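Local coordinates for putative NADH-depentdent flavin oxidoreductase (Cupriavidus metallidurans, PDB 5OCS), which binds FMN and, as an ene-reductase of the Old Yellow Enzyme family, probably reduces activated alkenes with electrons from NAD(P)H, at residues 28-32 with 33-37; 80-83 with 84-88; 242-245 with 246-250. All blocks are in the same frame, centred on the assembly; numbering follows the deposited sequence.

All three contacts are local, between residues a few positions apart, and all are partly buried. Interaction 1 is a loop and helix start, while interactions 2 and 3 lie on outer helices of an eight-stranded TIM barrel, each with apolar residues against barrel strands and an exposed charged residue, Arg84 or Glu245. Interactions 1 and 2 are neighbours: Asn33 and Ala34 of 28-37 pack on helix 76-92, on Ala81 among others, and both contacts reach the second subunit. Interaction 3 sits across the barrel, its centre about 35 Å from that of interaction 1, and no other chain of the assembly touches it. Interactions 1 and 3 each start a helix with a side-chain N-cap, Thr35 and Asp243; interaction 2 lies mid-helix.

Interaction 1 of 3, residues 28-32 with 33-37; sequences SAQEG and NATDW
Thr35 OG1 donates to the carbonyl oxygen of Ser28 at 2.8 Å, approaching nearly along the C=O axis. As N-cap, the same hydroxyl also takes a weak bond from Trp37 N at 3.3 Å. With chi1 at 64°, OG1 stands between the backbone N and the carbonyl carbon, within reach of both partners. The tight end continues with Ser28, whose OG lies over one face of the Trp37 indole while its CB sits 3.6 Å from Trp37 CD1; Gln26 accepts from Ser28 OG through its backbone and from Trp37 NE1 through its side chain. Gln350 of the second subunit also bonds Ser28 OG, and His92 and Tyr351 of that subunit meet the Trp37 ring.

Toward the solvent the chain reverses in a type I' turn, Gln30 to Asn33, closed by Gln30 N to Asn33 O at 3.0 Å and Asn33 N to Gln30 O at 2.9 Å. Here the packing is looser: the exposed Gln30 side chain crosses Thr35 at about a right angle, with OE1 3.8 Å from CG2. A water bridges Gly32 O and Ala34 N. Asn78 binds Asn33 OD1; the loop runs from barrel strand 19-21 into helix 36-46, with Asn33 and Ala34 against helix 76-92.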
loop_
_atom_site.group_PDB
_atom_site.type_symbol
_atom_site.label_atom_id
_atom_site.label_comp_id
_atom_site.label_asym_id
_atom_site.label_seq_id
_atom_site.Cartn_x
_atom_site.Cartn_y
_atom_site.Cartn_z
ATOM N N SER D 28 -13.542 9.582 0.390
ATOM C CA SER D 28 -13.866 8.238 -0.119
ATOM C C SER D 28 -14.799 7.445 0.802
ATOM O O SER D 28 -14.791 6.208 0.793
ATOM C CB SER D 28 -12.548 7.464 -0.326
ATOM O OG SER D 28 -11.799 8.061 -1.356
ATOM N N ALA D 29 -15.535 8.145 1.671
ATOM C CA ALA D 29 -16.497 7.529 2.564
ATOM C C ALA D 29 -17.912 7.640 1.980
ATOM O O ALA D 29 -18.167 8.437 1.051
ATOM C CB ALA D 29 -16.417 8.169 3.956
ATOM N N GLN D 30 -18.815 6.849 2.523
ATOM C CA GLN D 30 -20.242 6.846 2.090
ATOM C C GLN D 30 -21.073 7.073 3.318
ATOM O O GLN D 30 -21.109 6.220 4.186
ATOM C CB GLN D 30 -20.644 5.514 1.472
ATOM C CG GLN D 30 -20.058 5.280 0.103
ATOM C CD GLN D 30 -20.051 3.809 -0.341
ATOM O OE1 GLN D 30 -20.180 2.870 0.467
ATOM N NE2 GLN D 30 -19.861 3.606 -1.644
ATOM N N GLU D 31 -21.731 8.229 3.406
ATOM C CA GLU D 31 -22.471 8.618 4.589
ATOM C C GLU D 31 -21.617 8.455 5.880
ATOM O O GLU D 31 -22.095 7.980 6.936
ATOM C CB GLU D 31 -23.788 7.853 4.664
ATOM C CG GLU D 31 -24.648 8.036 3.409
ATOM C CD GLU D 31 -25.274 9.435 3.253
ATOM O OE1 GLU D 31 -25.007 10.385 4.043
ATOM O OE2 GLU D 31 -26.081 9.599 2.306
ATOM N N GLY D 32 -20.344 8.826 5.739
ATOM C CA GLY D 32 -19.380 8.861 6.846
ATOM C C GLY D 32 -18.678 7.519 6.993
ATOM O O GLY D 32 -17.686 7.418 7.695
ATOM N N ASN D 33 -19.191 6.482 6.344
ATOM C CA ASN D 33 -18.630 5.155 6.482
ATOM C C ASN D 33 -17.367 4.904 5.663
ATOM O O ASN D 33 -17.347 5.091 4.441
ATOM C CB ASN D 33 -19.665 4.088 6.065
ATOM C CG ASN D 33 -20.911 4.120 6.900
ATOM O OD1 ASN D 33 -20.871 4.262 8.101
ATOM N ND2 ASN D 33 -22.030 3.968 6.253
ATOM N N ALA D 34 -16.338 4.418 6.336
ATOM C CA ALA D 34 -15.153 3.957 5.661
ATOM C C ALA D 34 -15.510 2.878 4.663
ATOM O O ALA D 34 -16.444 2.092 4.873
ATOM C CB ALA D 34 -14.121 3.433 6.656
ATOM N N THR D 35 -14.753 2.847 3.580
ATOM C CA THR D 35 -14.965 1.907 2.465
ATOM C C THR D 35 -13.722 1.063 2.264
ATOM O O THR D 35 -12.748 1.182 3.001
ATOM C CB THR D 35 -15.305 2.652 1.166
ATOM O OG1 THR D 35 -14.173 3.462 0.771
ATOM C CG2 THR D 35 -16.503 3.554 1.369
ATOM N N ASP D 36 -13.748 0.234 1.241
ATOM C CA ASP D 36 -12.588 -0.579 0.913
ATOM C C ASP D 36 -11.356 0.282 0.650
ATOM O O ASP D 36 -10.232 -0.140 0.944
ATOM C CB ASP D 36 -12.851 -1.537 -0.267
ATOM C CG ASP D 36 -13.367 -0.854 -1.581
ATOM O OD1 ASP D 36 -13.410 0.419 -1.749
ATOM O OD2 ASP D 36 -13.761 -1.638 -2.522
ATOM N N TRP D 37 -11.561 1.499 0.161
ATOM C CA TRP D 37 -10.431 2.409 -0.049
ATOM C C TRP D 37 -9.655 2.616 1.251
ATOM O O TRP D 37 -8.414 2.630 1.241
ATOM C CB TRP D 37 -10.896 3.770 -0.567
ATOM C CG TRP D 37 -9.737 4.722 -0.677
ATOM C CD1 TRP D 37 -9.417 5.728 0.182
ATOM C CD2 TRP D 37 -8.673 4.640 -1.607
ATOM N NE1 TRP D 37 -8.252 6.316 -0.199
ATOM C CE2 TRP D 37 -7.766 5.661 -1.296
ATOM C CE3 TRP D 37 -8.407 3.821 -2.697
ATOM C CZ2 TRP D 37 -6.637 5.883 -2.029
ATOM C CZ3 TRP D 37 -7.279 4.069 -3.447
ATOM C CH2 TRP D 37 -6.405 5.078 -3.108
HETATM O O HOH W 1 -16.348 5.247 9.197
#

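Interaction 2 of 3, residues 80-83 with 84-88; sequences AALG and RVLGA
Between Ala80 and Gly87 the backbone runs as alpha helix, with Leu86 N bonded to Leu82 O at 2.9 Å, while Val85 N to Ala81 O is stretched to a weak 3.5 Å.

The Arg84 side chain folds back along the preceding turn instead of reaching straight out. Its CG lies beside the backbone N (chi1 -72°), the chain runs on extended through chi2, and a bend at chi3 (-81°) turns the guanidinium over Ala80 and Ala81. One face of that flat group lies against Ala81 CA, which is 3.4 Å from its plane, nearer the margin of the group than its middle; Ala80 O sits over the same face. The two terminal nitrogens divide between the alanines: Arg84 NH1 comes to 3.8 Å from Ala81 CB, and NH2 to 3.9 Å from Ala80 CB. This is a contact of a flat charged group with small side chains and backbone, and no hydrogen bond joins the guanidinium to either alanine. On another flank, one turn apart, Leu82 CG lies 4.2 Å from Leu86 CD1, a light apolar touch on the buried side.

Helix 76-92 is the crossover of the beta-alpha-beta unit that links strand 52-59 to strand 96-102 of the barrel. Leu82 and Leu86 rest on Ile99 and Val97 of the latter strand and on Leu170; Val85 packs on His38 and Leu42 of helix 36-46, and Ala88 reaches Asp36 of the second subunit.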
loop_
_atom_site.group_PDB
_atom_site.type_symbol
_atom_site.label_atom_id
_atom_site.label_comp_id
_atom_site.label_asym_id
_atom_site.label_seq_id
_atom_site.Cartn_x
_atom_site.Cartn_y
_atom_site.Cartn_z
ATOM N N ALA D 80 -18.578 1.017 13.158
ATOM C CA ALA D 80 -18.326 -0.325 12.648
ATOM C C ALA D 80 -17.427 -0.349 11.409
ATOM O O ALA D 80 -16.535 -1.177 11.334
ATOM C CB ALA D 80 -19.633 -1.082 12.340
ATOM N N ALA D 81 -17.674 0.539 10.451
ATOM C CA ALA D 81 -16.884 0.603 9.197
ATOM C C ALA D 81 -15.425 0.944 9.477
ATOM O O ALA D 81 -14.507 0.305 8.970
ATOM C CB ALA D 81 -17.485 1.610 8.218
ATOM N N LEU D 82 -15.207 1.912 10.338
ATOM C CA LEU D 82 -13.822 2.230 10.731
ATOM C C LEU D 82 -13.160 1.101 11.542
ATOM O O LEU D 82 -11.975 0.797 11.350
ATOM C CB LEU D 82 -13.784 3.569 11.466
ATOM C CG LEU D 82 -12.427 4.200 11.753
ATOM C CD1 LEU D 82 -11.551 4.344 10.524
ATOM C CD2 LEU D 82 -12.655 5.556 12.409
ATOM N N GLY D 83 -13.938 0.454 12.408
ATOM C CA GLY D 83 -13.471 -0.684 13.199
ATOM C C GLY D 83 -12.963 -1.820 12.322
ATOM O O GLY D 83 -11.938 -2.465 12.680
ATOM N N ARG D 84 -13.623 -2.060 11.178
ATOM C CA ARG D 84 -13.150 -3.107 10.244
ATOM C C ARG D 84 -11.763 -2.791 9.700
ATOM O O ARG D 84 -10.883 -3.654 9.661
ATOM C CB ARG D 84 -14.113 -3.315 9.096
ATOM C CG ARG D 84 -15.397 -4.021 9.518
ATOM C CD ARG D 84 -16.261 -4.439 8.293
ATOM N NE ARG D 84 -17.063 -3.335 7.768
ATOM C CZ ARG D 84 -18.236 -2.908 8.279
ATOM N NH1 ARG D 84 -18.849 -1.880 7.716
ATOM N NH2 ARG D 84 -18.795 -3.481 9.357
ATOM N N VAL D 85 -11.557 -1.542 9.335
ATOM C CA VAL D 85 -10.242 -1.076 8.876
ATOM C C VAL D 85 -9.210 -1.182 9.979
ATOM O O VAL D 85 -8.102 -1.721 9.769
ATOM C CB VAL D 85 -10.312 0.381 8.363
ATOM C CG1 VAL D 85 -8.937 0.860 7.941
ATOM C CG2 VAL D 85 -11.233 0.474 7.158
ATOM N N LEU D 86 -9.538 -0.670 11.163
ATOM C CA LEU D 86 -8.572 -0.740 12.274
ATOM C C LEU D 86 -8.190 -2.168 12.637
ATOM O O LEU D 86 -7.070 -2.435 12.994
ATOM C CB LEU D 86 -9.128 -0.050 13.539
ATOM C CG LEU D 86 -9.299 1.443 13.412
ATOM C CD1 LEU D 86 -10.194 1.974 14.533
ATOM C CD2 LEU D 86 -7.933 2.141 13.437
ATOM N N GLY D 87 -9.130 -3.103 12.555
ATOM C CA GLY D 87 -8.821 -4.476 12.940
ATOM C C GLY D 87 -7.768 -5.113 12.029
ATOM O O GLY D 87 -6.893 -5.884 12.487
ATOM N N ALA D 88 -7.824 -4.761 10.756
ATOM C CA ALA D 88 -6.832 -5.197 9.776
ATOM C C ALA D 88 -5.478 -4.557 10.086
ATOM O O ALA D 88 -4.418 -5.190 10.053
ATOM C CB ALA D 88 -7.255 -4.774 8.419
#

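Interaction 3 of 3, residues 242-245 with 246-250; sequences WDIE and GTIAL
Trp242 lays one face of its indole against the backbone of the first helical turn. Gly246 CA stands 3.9 Å from the centroid of the six-membered ring and 24° off its normal, a CH-pi contact over the face. Gly246 has no side chain, and it is the CA itself that meets the ring. With CG anti to the backbone N (chi1 -169°), the indole swings back over the helix start. Farther along, Leu250 CD2 comes obliquely to CZ2 of Trp242 at 4.0 Å. The Thr247 side chain crosses that of Trp242 at about a right angle, its OG1 3.0 Å from Trp242 NE1; the hydroxyl's hydrogen bond goes to Ala234 O, and NE1 has a weak one to Ser233 O.

Asp243 is the N-cap of helix 244-256, the crossover between strands 228-233 and 262-265 of the TIM barrel. Its OD1 accepts from Gly246 N at 2.9 Å, met nearly head-on, while its backbone O takes Thr247 N at 3.0 Å in the carbonyl plane. Two amides of the opening turn are thus satisfied by one residue.

Away from the indole, Ile244 and Ile248 cross obliquely, CG1 of the first 4.2 Å from CD1 of the second, and both pack on Arg288 of helix 284-293. Leu250 and Trp242 face inward instead, onto Val232 of strand 228-233.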
loop_
_atom_site.group_PDB
_atom_site.type_symbol
_atom_site.label_atom_id
_atom_site.label_comp_id
_atom_site.label_asym_id
_atom_site.label_seq_id
_atom_site.Cartn_x
_atom_site.Cartn_y
_atom_site.Cartn_z
ATOM N N TRP D 242 -5.835 35.489 12.433
ATOM C CA TRP D 242 -5.030 34.684 13.341
ATOM C C TRP D 242 -3.570 34.982 13.047
ATOM O O TRP D 242 -3.209 35.324 11.907
ATOM C CB TRP D 242 -5.367 33.198 13.128
ATOM C CG TRP D 242 -4.807 32.296 14.146
ATOM C CD1 TRP D 242 -3.933 31.294 13.932
ATOM C CD2 TRP D 242 -5.072 32.304 15.568
ATOM N NE1 TRP D 242 -3.634 30.667 15.114
ATOM C CE2 TRP D 242 -4.298 31.272 16.134
ATOM C CE3 TRP D 242 -5.871 33.089 16.403
ATOM C CZ2 TRP D 242 -4.313 30.982 17.488
ATOM C CZ3 TRP D 242 -5.884 32.810 17.765
ATOM C CH2 TRP D 242 -5.119 31.753 18.285
ATOM N N ASP D 243 -2.750 34.940 14.084
ATOM C CA ASP D 243 -1.340 35.244 13.969
ATOM C C ASP D 243 -0.508 34.388 14.922
ATOM O O ASP D 243 -1.044 33.602 15.731
ATOM C CB ASP D 243 -1.080 36.763 14.135
ATOM C CG ASP D 243 -1.534 37.302 15.481
ATOM O OD1 ASP D 243 -1.794 36.512 16.416
ATOM O OD2 ASP D 243 -1.663 38.542 15.603
ATOM N N ILE D 244 0.795 34.487 14.759
ATOM C CA ILE D 244 1.754 33.645 15.521
ATOM C C ILE D 244 1.630 33.930 17.026
ATOM O O ILE D 244 1.758 33.033 17.857
ATOM C CB ILE D 244 3.203 33.817 14.996
ATOM C CG1 ILE D 244 4.172 32.818 15.636
ATOM C CG2 ILE D 244 3.744 35.224 15.249
ATOM C CD1 ILE D 244 3.829 31.354 15.468
ATOM N N GLU D 245 1.332 35.185 17.380
ATOM C CA GLU D 245 1.047 35.495 18.773
ATOM C C GLU D 245 -0.170 34.746 19.332
ATOM O O GLU D 245 -0.132 34.212 20.459
ATOM C CB GLU D 245 0.845 36.996 18.948
ATOM C CG GLU D 245 2.118 37.781 18.672
ATOM C CD GLU D 245 2.312 38.189 17.220
ATOM O OE1 GLU D 245 1.524 37.803 16.315
ATOM O OE2 GLU D 245 3.276 38.955 16.959
ATOM N N GLY D 246 -1.237 34.688 18.548
ATOM C CA GLY D 246 -2.372 33.891 18.945
ATOM C C GLY D 246 -1.999 32.424 19.130
ATOM O O GLY D 246 -2.419 31.782 20.097
ATOM N N THR D 247 -1.280 31.882 18.153
ATOM C CA THR D 247 -0.821 30.496 18.229
ATOM C C THR D 247 -0.065 30.214 19.531
ATOM O O THR D 247 -0.268 29.164 20.156
ATOM C CB THR D 247 0.060 30.170 17.021
ATOM O OG1 THR D 247 -0.768 30.300 15.885
ATOM C CG2 THR D 247 0.588 28.773 17.043
ATOM N N ILE D 248 0.826 31.121 19.904
ATOM C CA ILE D 248 1.630 30.938 21.117
ATOM C C ILE D 248 0.731 30.982 22.336
ATOM O O ILE D 248 0.877 30.150 23.225
ATOM C CB ILE D 248 2.794 31.957 21.193
ATOM C CG1 ILE D 248 3.796 31.623 20.101
ATOM C CG2 ILE D 248 3.487 31.896 22.560
ATOM C CD1 ILE D 248 4.796 32.691 19.784
ATOM N N ALA D 249 -0.215 31.922 22.367
ATOM C CA ALA D 249 -1.119 32.050 23.514
ATOM C C ALA D 249 -2.039 30.824 23.631
ATOM O O ALA D 249 -2.311 30.290 24.728
ATOM C CB ALA D 249 -1.931 33.331 23.395
ATOM N N LEU D 250 -2.511 30.365 22.478
ATOM C CA LEU D 250 -3.327 29.175 22.469
ATOM C C LEU D 250 -2.502 27.928 22.948
ATOM O O LEU D 250 -3.020 27.115 23.730
ATOM C CB LEU D 250 -3.953 28.977 21.088
ATOM C CG LEU D 250 -4.801 27.696 20.915
ATOM C CD1 LEU D 250 -6.032 27.745 21.797
ATOM C CD2 LEU D 250 -5.219 27.564 19.450
#